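Local atomic coordinates of polyketide cyclase / dehydrase and lipid transport (Nitrosospira multiformis, PDB entry 3P51), a protein that is of unknown function but, as a member of the Bet v 1-like polyketide cyclase and lipid transport family, probably binds a hydrophobic ligand. Residues Arg22-Phe27 / Ala50-Asn55; Pro31-Ser36 / Tyr129-Ala134; Gly56-Thr61 / Tyr74-Gly79. All coordinates share one frame; numbering follows the deposited sequence.

Contact 1: Arg22-Phe27 / Ala50-Asn55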
loop_
_atom_site.group_PDB
_atom_site.type_symbol
_atom_site.label_atom_id
_atom_site.label_comp_id
_atom_site.label_asym_id
_atom_site.label_seq_id
_atom_site.Cartn_x
_atom_site.Cartn_y
_atom_site.Cartn_z
ATOM N N ARG A 22 -0.810 -7.922 -19.683
ATOM C CA ARG A 22 -0.869 -6.505 -19.313
ATOM C C ARG A 22 -1.987 -5.708 -19.993
ATOM O O ARG A 22 -2.238 -4.562 -19.637
ATOM C CB ARG A 22 0.489 -5.823 -19.561
ATOM C CG ARG A 22 0.809 -5.518 -21.015
ATOM C CD ARG A 22 2.211 -4.892 -21.147
ATOM N NE ARG A 22 2.611 -4.742 -22.544
ATOM C CZ ARG A 22 2.650 -3.585 -23.202
ATOM N NH1 ARG A 22 2.323 -2.448 -22.592
ATOM N NH2 ARG A 22 3.035 -3.565 -24.473
ATOM N N ASN A 23 -2.652 -6.316 -20.967
ATOM C CA ASN A 23 -3.660 -5.607 -21.749
ATOM C C ASN A 23 -5.079 -5.966 -21.305
ATOM O O ASN A 23 -5.524 -7.089 -21.483
ATOM C CB ASN A 23 -3.466 -5.885 -23.244
ATOM C CG ASN A 23 -4.326 -4.993 -24.120
ATOM O OD1 ASN A 23 -5.506 -4.795 -23.847
ATOM N ND2 ASN A 23 -3.731 -4.433 -25.166
ATOM N N PHE A 24 -5.774 -5.004 -20.705
ATOM C CA PHE A 24 -7.120 -5.230 -20.168
ATOM C C PHE A 24 -8.081 -5.757 -21.245
ATOM O O PHE A 24 -9.042 -6.447 -20.931
ATOM C CB PHE A 24 -7.629 -3.931 -19.522
ATOM C CG PHE A 24 -8.999 -4.018 -18.906
ATOM C CD1 PHE A 24 -9.181 -4.593 -17.653
ATOM C CD2 PHE A 24 -10.101 -3.461 -19.548
ATOM C CE1 PHE A 24 -10.456 -4.649 -17.063
ATOM C CE2 PHE A 24 -11.381 -3.509 -18.968
ATOM C CZ PHE A 24 -11.554 -4.106 -17.722
ATOM N N HIS A 25 -7.808 -5.465 -22.517
ATOM C CA HIS A 25 -8.683 -5.946 -23.589
ATOM C C HIS A 25 -8.189 -7.213 -24.296
ATOM O O HIS A 25 -8.839 -7.682 -25.232
ATOM C CB HIS A 25 -8.938 -4.856 -24.629
ATOM C CG HIS A 25 -9.777 -3.722 -24.130
ATOM N ND1 HIS A 25 -9.496 -2.403 -24.422
ATOM C CD2 HIS A 25 -10.896 -3.707 -23.370
ATOM C CE1 HIS A 25 -10.401 -1.626 -23.858
ATOM N NE2 HIS A 25 -11.263 -2.392 -23.211
ATOM N N ASP A 26 -7.048 -7.755 -23.867
ATOM C CA ASP A 26 -6.573 -9.041 -24.385
ATOM C C ASP A 26 -6.589 -10.114 -23.297
ATOM O O ASP A 26 -5.690 -10.167 -22.449
ATOM C CB ASP A 26 -5.165 -8.912 -24.982
ATOM C CG ASP A 26 -4.645 -10.233 -25.547
ATOM O OD1 ASP A 26 -5.423 -11.205 -25.626
ATOM O OD2 ASP A 26 -3.462 -10.305 -25.923
ATOM N N PHE A 27 -7.611 -10.964 -23.330
ATOM C CA PHE A 27 -7.766 -12.048 -22.359
ATOM C C PHE A 27 -7.511 -13.410 -23.023
ATOM O O PHE A 27 -7.909 -14.443 -22.494
ATOM C CB PHE A 27 -9.173 -12.013 -21.748
ATOM C CG PHE A 27 -9.219 -12.256 -20.250
ATOM C CD1 PHE A 27 -8.279 -13.055 -19.622
ATOM C CD2 PHE A 27 -10.232 -11.694 -19.477
ATOM C CE1 PHE A 27 -8.335 -13.285 -18.245
ATOM C CE2 PHE A 27 -10.300 -11.925 -18.093
ATOM C CZ PHE A 27 -9.343 -12.722 -17.483
ATOM N N ALA A 50 -11.625 2.078 -19.064
ATOM C CA ALA A 50 -11.932 1.146 -20.143
ATOM C C ALA A 50 -12.847 0.075 -19.597
ATOM O O ALA A 50 -12.801 -0.210 -18.405
ATOM C CB ALA A 50 -10.648 0.510 -20.674
ATOM N N ARG A 51 -13.653 -0.541 -20.464
ATOM C CA ARG A 51 -14.550 -1.595 -20.030
ATOM C C ARG A 51 -14.482 -2.788 -20.968
ATOM O O ARG A 51 -14.000 -2.694 -22.089
ATOM C CB ARG A 51 -15.986 -1.081 -19.942
ATOM C CG ARG A 51 -16.100 0.272 -19.251
ATOM C CD ARG A 51 -17.547 0.732 -19.194
ATOM N NE ARG A 51 -18.241 0.099 -18.079
ATOM C CZ ARG A 51 -19.534 0.238 -17.820
ATOM N NH1 ARG A 51 -20.294 0.990 -18.611
ATOM N NH2 ARG A 51 -20.062 -0.372 -16.765
ATOM N N ARG A 52 -14.970 -3.923 -20.500
ATOM C CA ARG A 52 -14.982 -5.106 -21.331
ATOM C C ARG A 52 -16.159 -5.959 -20.951
ATOM O O ARG A 52 -16.615 -5.916 -19.810
ATOM C CB ARG A 52 -13.683 -5.901 -21.168
ATOM C CG ARG A 52 -13.406 -6.366 -19.749
ATOM C CD ARG A 52 -12.010 -6.992 -19.605
ATOM N NE ARG A 52 -11.832 -7.592 -18.281
ATOM C CZ ARG A 52 -10.679 -8.059 -17.813
ATOM N NH1 ARG A 52 -9.583 -7.997 -18.554
ATOM N NH2 ARG A 52 -10.624 -8.585 -16.596
ATOM N N LEU A 53 -16.639 -6.730 -21.918
ATOM C CA LEU A 53 -17.641 -7.752 -21.681
ATOM C C LEU A 53 -17.046 -9.127 -22.008
ATOM O O LEU A 53 -16.589 -9.355 -23.125
ATOM C CB LEU A 53 -18.867 -7.487 -22.561
ATOM C CG LEU A 53 -20.035 -8.441 -22.321
ATOM C CD1 LEU A 53 -20.732 -8.070 -21.014
ATOM C CD2 LEU A 53 -21.014 -8.381 -23.480
ATOM N N LEU A 54 -17.045 -10.035 -21.034
ATOM C CA LEU A 54 -16.508 -11.379 -21.232
ATOM C C LEU A 54 -17.621 -12.428 -21.267
ATOM O O LEU A 54 -18.535 -12.404 -20.444
ATOM C CB LEU A 54 -15.542 -11.738 -20.108
ATOM C CG LEU A 54 -14.614 -10.622 -19.621
ATOM C CD1 LEU A 54 -13.935 -11.041 -18.324
ATOM C CD2 LEU A 54 -13.587 -10.270 -20.682
ATOM N N ASN A 55 -17.517 -13.367 -22.203
ATOM C CA ASN A 55 -18.489 -14.449 -22.327
ATOM C C ASN A 55 -19.909 -13.916 -22.435
ATOM O O ASN A 55 -20.870 -14.631 -22.144
ATOM C CB ASN A 55 -18.400 -15.422 -21.143
ATOM C CG ASN A 55 -17.068 -16.160 -21.083
ATOM O OD1 ASN A 55 -16.279 -16.114 -22.023
ATOM N ND2 ASN A 55 -16.831 -16.869 -19.982
#
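Arg-52 lays its guanidinium flat over one face of the Phe-24 ring, the two planes only 4° apart and their centres 4.0 Å apart. The aliphatic part of the arginine shares that face: CD of Arg-52 sits 3.6 Å from the centroid of the Phe-24 ring, a CH-pi contact, while CZ lies off-centre toward the rim that carries CD1 and CE1. From CG to NE the chain is extended, and this length takes the planar end along the phenylalanine to the backbone behind it. There NH1 of Arg-52 gives a hydrogen bond of 2.9 Å to O of Phe-24, in the guanidinium plane and on a lone pair of the carbonyl. The opposite face of the guanidinium meets CE2 of Phe-27, 3.7 Å from NH2 of Arg-52, with the planes turned 25° to each other. That same CE2 touches CD1 of Leu-54.

His-25 works at the start of strand 51-54. Its NE2 donates to O of Arg-51 over 3.0 Å, reaching the oxygen from above the carbonyl plane. An Asx turn, in which OD1 of Asn-23 takes the N-H of His-25 at 2.7 Å, shapes the loop here. Beyond the two segments NE of Arg-52 pairs with Asp-60, and Tyr-74 adds a second cation-pi contact. A leucine here would probably leave the Asp-60 carboxylate without its charged partner and take from O of Phe-24 the NH1 donor. The buried positive charge is thus likely to be balanced by Asp-60 and stabilised by the aromatic faces of Phe-24 and Tyr-74, tying the loop after helix 14-21 to strand 51-54.

Contact 2: Pro31-Ser36 / Tyr129-Ala134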
loop_
_atom_site.group_PDB
_atom_site.type_symbol
_atom_site.label_atom_id
_atom_site.label_comp_id
_atom_site.label_asym_id
_atom_site.label_seq_id
_atom_site.Cartn_x
_atom_site.Cartn_y
_atom_site.Cartn_z
ATOM N N PRO A 31 -8.008 -19.225 -22.192
ATOM C CA PRO A 31 -9.014 -19.741 -23.135
ATOM C C PRO A 31 -9.989 -20.749 -22.530
ATOM O O PRO A 31 -11.052 -20.971 -23.117
ATOM C CB PRO A 31 -8.167 -20.412 -24.220
ATOM C CG PRO A 31 -6.880 -20.780 -23.536
ATOM C CD PRO A 31 -6.650 -19.726 -22.480
ATOM N N SER A 32 -9.655 -21.339 -21.385
ATOM C CA SER A 32 -10.536 -22.339 -20.783
ATOM C C SER A 32 -11.864 -21.723 -20.384
ATOM O O SER A 32 -12.924 -22.197 -20.781
ATOM C CB SER A 32 -9.890 -22.999 -19.563
ATOM O OG SER A 32 -8.750 -23.759 -19.927
ATOM N N LEU A 33 -11.810 -20.656 -19.599
ATOM C CA LEU A 33 -13.033 -20.039 -19.114
ATOM C C LEU A 33 -13.476 -18.858 -19.978
ATOM O O LEU A 33 -14.666 -18.662 -20.204
ATOM C CB LEU A 33 -12.854 -19.613 -17.662
ATOM C CG LEU A 33 -14.091 -19.176 -16.885
ATOM C CD1 LEU A 33 -13.907 -19.480 -15.412
ATOM C CD2 LEU A 33 -14.353 -17.700 -17.093
ATOM N N ILE A 34 -12.521 -18.073 -20.467
ATOM C CA ILE A 34 -12.855 -16.888 -21.256
ATOM C C ILE A 34 -12.971 -17.210 -22.748
ATOM O O ILE A 34 -11.970 -17.450 -23.416
ATOM C CB ILE A 34 -11.818 -15.759 -21.069
ATOM C CG1 ILE A 34 -11.612 -15.459 -19.582
ATOM C CG2 ILE A 34 -12.267 -14.515 -21.817
ATOM C CD1 ILE A 34 -12.919 -15.231 -18.825
ATOM N N LYS A 35 -14.195 -17.186 -23.266
ATOM C CA LYS A 35 -14.457 -17.529 -24.661
ATOM C C LYS A 35 -14.499 -16.299 -25.565
ATOM O O LYS A 35 -14.222 -16.384 -26.761
ATOM C CB LYS A 35 -15.775 -18.303 -24.773
ATOM C CG LYS A 35 -15.821 -19.558 -23.925
ATOM C CD LYS A 35 -14.633 -20.459 -24.210
ATOM C CE LYS A 35 -14.757 -21.781 -23.468
ATOM N NZ LYS A 35 -13.489 -22.563 -23.571
ATOM N N SER A 36 -14.861 -15.159 -24.996
ATOM C CA SER A 36 -14.890 -13.919 -25.755
ATOM C C SER A 36 -14.610 -12.738 -24.843
ATOM O O SER A 36 -15.025 -12.722 -23.687
ATOM C CB SER A 36 -16.251 -13.738 -26.430
ATOM O OG SER A 36 -17.274 -13.602 -25.462
ATOM N N TYR A 129 -11.135 -17.947 -10.527
ATOM C CA TYR A 129 -9.738 -17.523 -10.445
ATOM C C TYR A 129 -8.735 -18.665 -10.579
ATOM O O TYR A 129 -7.698 -18.499 -11.194
ATOM C CB TYR A 129 -9.488 -16.713 -9.175
ATOM C CG TYR A 129 -10.088 -15.335 -9.276
ATOM C CD1 TYR A 129 -10.031 -14.631 -10.470
ATOM C CD2 TYR A 129 -10.746 -14.753 -8.202
ATOM C CE1 TYR A 129 -10.589 -13.368 -10.587
ATOM C CE2 TYR A 129 -11.303 -13.491 -8.307
ATOM C CZ TYR A 129 -11.222 -12.804 -9.501
ATOM O OH TYR A 129 -11.773 -11.548 -9.619
ATOM N N ARG A 130 -9.044 -19.829 -10.021
ATOM C CA ARG A 130 -8.114 -20.950 -10.115
ATOM C C ARG A 130 -7.981 -21.416 -11.562
ATOM O O ARG A 130 -6.900 -21.787 -12.005
ATOM C CB ARG A 130 -8.542 -22.089 -9.182
ATOM C CG ARG A 130 -8.258 -21.772 -7.724
ATOM C CD ARG A 130 -9.078 -22.603 -6.758
ATOM N NE ARG A 130 -8.911 -22.123 -5.382
ATOM C CZ ARG A 130 -9.588 -22.598 -4.340
ATOM N NH1 ARG A 130 -10.489 -23.568 -4.517
ATOM N NH2 ARG A 130 -9.372 -22.103 -3.122
ATOM N N SER A 131 -9.080 -21.364 -12.304
ATOM C CA SER A 131 -9.056 -21.732 -13.717
ATOM C C SER A 131 -8.255 -20.742 -14.552
ATOM O O SER A 131 -7.453 -21.140 -15.389
ATOM C CB SER A 131 -10.478 -21.851 -14.275
ATOM O OG SER A 131 -10.446 -21.943 -15.690
ATOM N N LEU A 132 -8.479 -19.450 -14.331
ATOM C CA LEU A 132 -7.743 -18.419 -15.057
ATOM C C LEU A 132 -6.238 -18.537 -14.794
ATOM O O LEU A 132 -5.425 -18.504 -15.721
ATOM C CB LEU A 132 -8.236 -17.022 -14.669
ATOM C CG LEU A 132 -9.718 -16.695 -14.911
ATOM C CD1 LEU A 132 -10.067 -15.334 -14.333
ATOM C CD2 LEU A 132 -10.061 -16.744 -16.387
ATOM N N LEU A 133 -5.869 -18.684 -13.527
ATOM C CA LEU A 133 -4.463 -18.827 -13.168
ATOM C C LEU A 133 -3.864 -20.110 -13.745
ATOM O O LEU A 133 -2.719 -20.119 -14.197
ATOM C CB LEU A 133 -4.290 -18.794 -11.651
ATOM C CG LEU A 133 -4.568 -17.447 -10.986
ATOM C CD1 LEU A 133 -4.546 -17.564 -9.478
ATOM C CD2 LEU A 133 -3.560 -16.402 -11.445
ATOM N N ALA A 134 -4.638 -21.190 -13.726
ATOM C CA ALA A 134 -4.184 -22.473 -14.267
ATOM C C ALA A 134 -3.850 -22.387 -15.758
ATOM O O ALA A 134 -2.886 -23.001 -16.218
ATOM C CB ALA A 134 -5.225 -23.558 -14.010
HETATM O O HOH W 1 -9.603 -20.052 -17.727
#
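A water lying 2.9 Å from OG of Ser-131 accepts from N of Leu-33 at 3.0 Å, so the amide and the hydroxyl are bridged across the gap. Between residues 31-36 and 129-134 this one water is the polar link. The serine hydroxyl, trans to its backbone N (chi1 168°), is directed at the loop, where OG of Ser-131 also rests 3.9 Å from CB of Leu-33. Next to this bridge the contact turns apolar: CD2 of Leu-132 meets the CG1 branch of Ile-34 at 3.8 Å, and CD1 of the isoleucine stands nearly as close. The two side chains meet at a slant, through one methyl of the leucine alone. Just beyond, Ser-32 turns its own hydroxyl to Asp-135, one helical turn after Ser-131, adding a direct bond to the bridged one.

The loop is tied up from within by Lys-35, whose NZ lies 2.9 Å from O of Pro-31 and 2.9 Å from O of Ser-32. It meets the first in the carbonyl plane and the second from above that plane. The lysine thus folds back over residues 31-33, whose backbone is helical in its torsions but lacks the regular bonds.

Helix 120-139 carries this contact on one flank, while on another its Leu-133 packs against strands 3-10 and 105-116. Leu-132 also touches Trp-110 of strand 105-116, and Ile-34 reaches Phe-27. The loop before strand 37-40 is therefore held against the long C-terminal helix of the Bet v 1-like fold, which packs against the sheet.

Contact 3: Gly56-Thr61 / Tyr74-Gly79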
loop_
_atom_site.group_PDB
_atom_site.type_symbol
_atom_site.label_atom_id
_atom_site.label_comp_id
_atom_site.label_asym_id
_atom_site.label_seq_id
_atom_site.Cartn_x
_atom_site.Cartn_y
_atom_site.Cartn_z
ATOM N N GLY A 56 -20.040 -12.661 -22.844
ATOM C CA GLY A 56 -21.349 -12.042 -23.000
ATOM C C GLY A 56 -22.077 -11.790 -21.690
ATOM O O GLY A 56 -23.281 -11.543 -21.697
ATOM N N GLU A 57 -21.374 -11.845 -20.559
ATOM C CA GLU A 57 -22.089 -11.729 -19.288
ATOM C C GLU A 57 -21.337 -11.046 -18.145
ATOM O O GLU A 57 -21.963 -10.543 -17.217
ATOM C CB GLU A 57 -22.621 -13.097 -18.847
ATOM C CG GLU A 57 -21.543 -14.139 -18.643
ATOM C CD GLU A 57 -22.121 -15.519 -18.345
ATOM O OE1 GLU A 57 -23.329 -15.715 -18.577
ATOM O OE2 GLU A 57 -21.370 -16.404 -17.883
ATOM N N PHE A 58 -20.006 -11.041 -18.197
ATOM C CA PHE A 58 -19.226 -10.284 -17.226
ATOM C C PHE A 58 -18.903 -8.918 -17.797
ATOM O O PHE A 58 -18.149 -8.818 -18.763
ATOM C CB PHE A 58 -17.898 -10.975 -16.924
ATOM C CG PHE A 58 -18.024 -12.249 -16.146
ATOM C CD1 PHE A 58 -18.112 -12.224 -14.764
ATOM C CD2 PHE A 58 -18.016 -13.473 -16.796
ATOM C CE1 PHE A 58 -18.202 -13.396 -14.045
ATOM C CE2 PHE A 58 -18.109 -14.653 -16.082
ATOM C CZ PHE A 58 -18.198 -14.614 -14.707
ATOM N N LEU A 59 -19.452 -7.867 -17.198
ATOM C CA LEU A 59 -19.062 -6.507 -17.569
ATOM C C LEU A 59 -18.063 -5.925 -16.555
ATOM O O LEU A 59 -18.439 -5.651 -15.414
ATOM C CB LEU A 59 -20.300 -5.609 -17.664
ATOM C CG LEU A 59 -20.067 -4.147 -18.073
ATOM C CD1 LEU A 59 -19.482 -4.048 -19.482
ATOM C CD2 LEU A 59 -21.366 -3.341 -17.951
ATOM N N ASP A 60 -16.807 -5.736 -16.973
ATOM C CA ASP A 60 -15.738 -5.178 -16.116
ATOM C C ASP A 60 -15.364 -3.745 -16.512
ATOM O O ASP A 60 -15.333 -3.419 -17.702
ATOM C CB ASP A 60 -14.447 -6.000 -16.253
ATOM C CG ASP A 60 -14.544 -7.405 -15.660
ATOM O OD1 ASP A 60 -15.432 -7.670 -14.819
ATOM O OD2 ASP A 60 -13.697 -8.252 -16.028
ATOM N N THR A 61 -15.033 -2.912 -15.524
ATOM C CA THR A 61 -14.407 -1.608 -15.768
ATOM C C THR A 61 -13.016 -1.541 -15.128
ATOM O O THR A 61 -12.846 -1.944 -13.977
ATOM C CB THR A 61 -15.255 -0.467 -15.191
ATOM O OG1 THR A 61 -16.555 -0.499 -15.786
ATOM C CG2 THR A 61 -14.623 0.872 -15.498
ATOM N N TYR A 74 -10.000 -3.879 -11.283
ATOM C CA TYR A 74 -11.233 -3.617 -12.002
ATOM C C TYR A 74 -12.441 -3.876 -11.127
ATOM O O TYR A 74 -12.381 -4.667 -10.177
ATOM C CB TYR A 74 -11.306 -4.519 -13.237
ATOM C CG TYR A 74 -11.187 -5.988 -12.892
ATOM C CD1 TYR A 74 -12.316 -6.758 -12.629
ATOM C CD2 TYR A 74 -9.940 -6.600 -12.811
ATOM C CE1 TYR A 74 -12.206 -8.107 -12.296
ATOM C CE2 TYR A 74 -9.823 -7.940 -12.486
ATOM C CZ TYR A 74 -10.953 -8.684 -12.228
ATOM O OH TYR A 74 -10.827 -10.014 -11.900
ATOM N N SER A 75 -13.548 -3.219 -11.461
ATOM C CA SER A 75 -14.832 -3.537 -10.860
ATOM C C SER A 75 -15.559 -4.502 -11.780
ATOM O O SER A 75 -15.472 -4.388 -13.001
ATOM C CB SER A 75 -15.674 -2.271 -10.676
ATOM O OG SER A 75 -15.899 -1.603 -11.911
HETATM N N MSE A 76 -16.260 -5.467 -11.194
HETATM C CA MSE A 76 -17.198 -6.269 -11.964
HETATM C C MSE A 76 -18.586 -5.642 -11.839
HETATM O O MSE A 76 -19.228 -5.736 -10.794
HETATM C CB MSE A 76 -17.233 -7.708 -11.460
HETATM C CG MSE A 76 -18.030 -8.619 -12.364
HETATM SE SE MSE A 76 -18.746 -10.154 -11.389
HETATM C CE MSE A 76 -17.023 -11.002 -10.986
ATOM N N ASP A 77 -19.045 -5.004 -12.911
ATOM C CA ASP A 77 -20.303 -4.260 -12.890
ATOM C C ASP A 77 -21.529 -5.152 -13.140
ATOM O O ASP A 77 -22.628 -4.873 -12.653
ATOM C CB ASP A 77 -20.247 -3.128 -13.921
ATOM C CG ASP A 77 -18.945 -2.316 -13.842
ATOM O OD1 ASP A 77 -18.423 -2.108 -12.724
ATOM O OD2 ASP A 77 -18.449 -1.883 -14.905
ATOM N N GLU A 78 -21.351 -6.206 -13.925
ATOM C CA GLU A 78 -22.408 -7.188 -14.112
ATOM C C GLU A 78 -21.773 -8.563 -14.205
ATOM O O GLU A 78 -20.624 -8.694 -14.615
ATOM C CB GLU A 78 -23.220 -6.924 -15.388
ATOM C CG GLU A 78 -23.725 -5.503 -15.570
ATOM C CD GLU A 78 -25.048 -5.224 -14.884
ATOM O OE1 GLU A 78 -25.579 -6.109 -14.154
ATOM O OE2 GLU A 78 -25.558 -4.099 -15.083
ATOM N N GLY A 79 -22.530 -9.590 -13.835
ATOM C CA GLY A 79 -22.049 -10.951 -13.954
ATOM C C GLY A 79 -23.186 -11.930 -13.775
ATOM O O GLY A 79 -24.255 -11.551 -13.318
#
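Thr-61 and Asp-77 join side chain to side chain, OG1 of Thr-61 donating a hydrogen bond to OD2 of Asp-77 on its syn lone pair, 2.5 Å. Ser-75 takes the other oxygen, its OG donating to OD1 of Asp-77 over 2.7 Å, also on the syn side. That hydroxyl stands between its own backbone N and carbonyl (chi1 59°), which turns it along the strand toward the carboxylate. Arg-51 of the next strand completes the group, with a salt bridge to OD2 of Asp-77 and a hydrogen bond to OG1 of Thr-61.

On the other face Asp-60, the carboxylate that pairs with Arg-52, lies alongside Tyr-74, with carboxylate and ring 35° apart. CG of Asp-60 is 3.8 Å from CD1 of Tyr-74. Further along, the selenomethionine Met-76 is bent at chi3 (-66°), and its SE comes to the edge of the Phe-58 ring, 4.0 Å from CD1, a Met-aromatic contact. Leu-59 and Glu-78 run side by side, their CB atoms 3.9 Å apart.

In the backbone O of Leu-59 takes the N-H of Asp-77 at 2.7 Å and, weakly, that of Glu-78. Asp-77 and Glu-78 both face Leu-59, so the register slips by one. This is a classic beta bulge in the antiparallel hairpin of strands 58-66 and 71-78, part of the curved sheet of the Bet v 1-like fold.

In the fold
From the N terminus the chain passes strand 3-10 and helix 14-21 before entering the loop that supplies the first segments of contacts 1 and 2. Contact 1 closes a loop from this stretch to strand 51-54, taking in strand 37-40. Contact 2 opens before contact 1 is complete and closes far later, on helix 120-139, so the two cross; Asn-55 links them by bonding to Leu-33 and Lys-35. Contact 3 follows contact 1 in series and falls wholly within the long span of contact 2, closing a short hairpin. Strands 51-54 and 58-66 adjoin in the sheet, and the Tyr-74 and Tyr-129 hydroxyls join hairpin to helix.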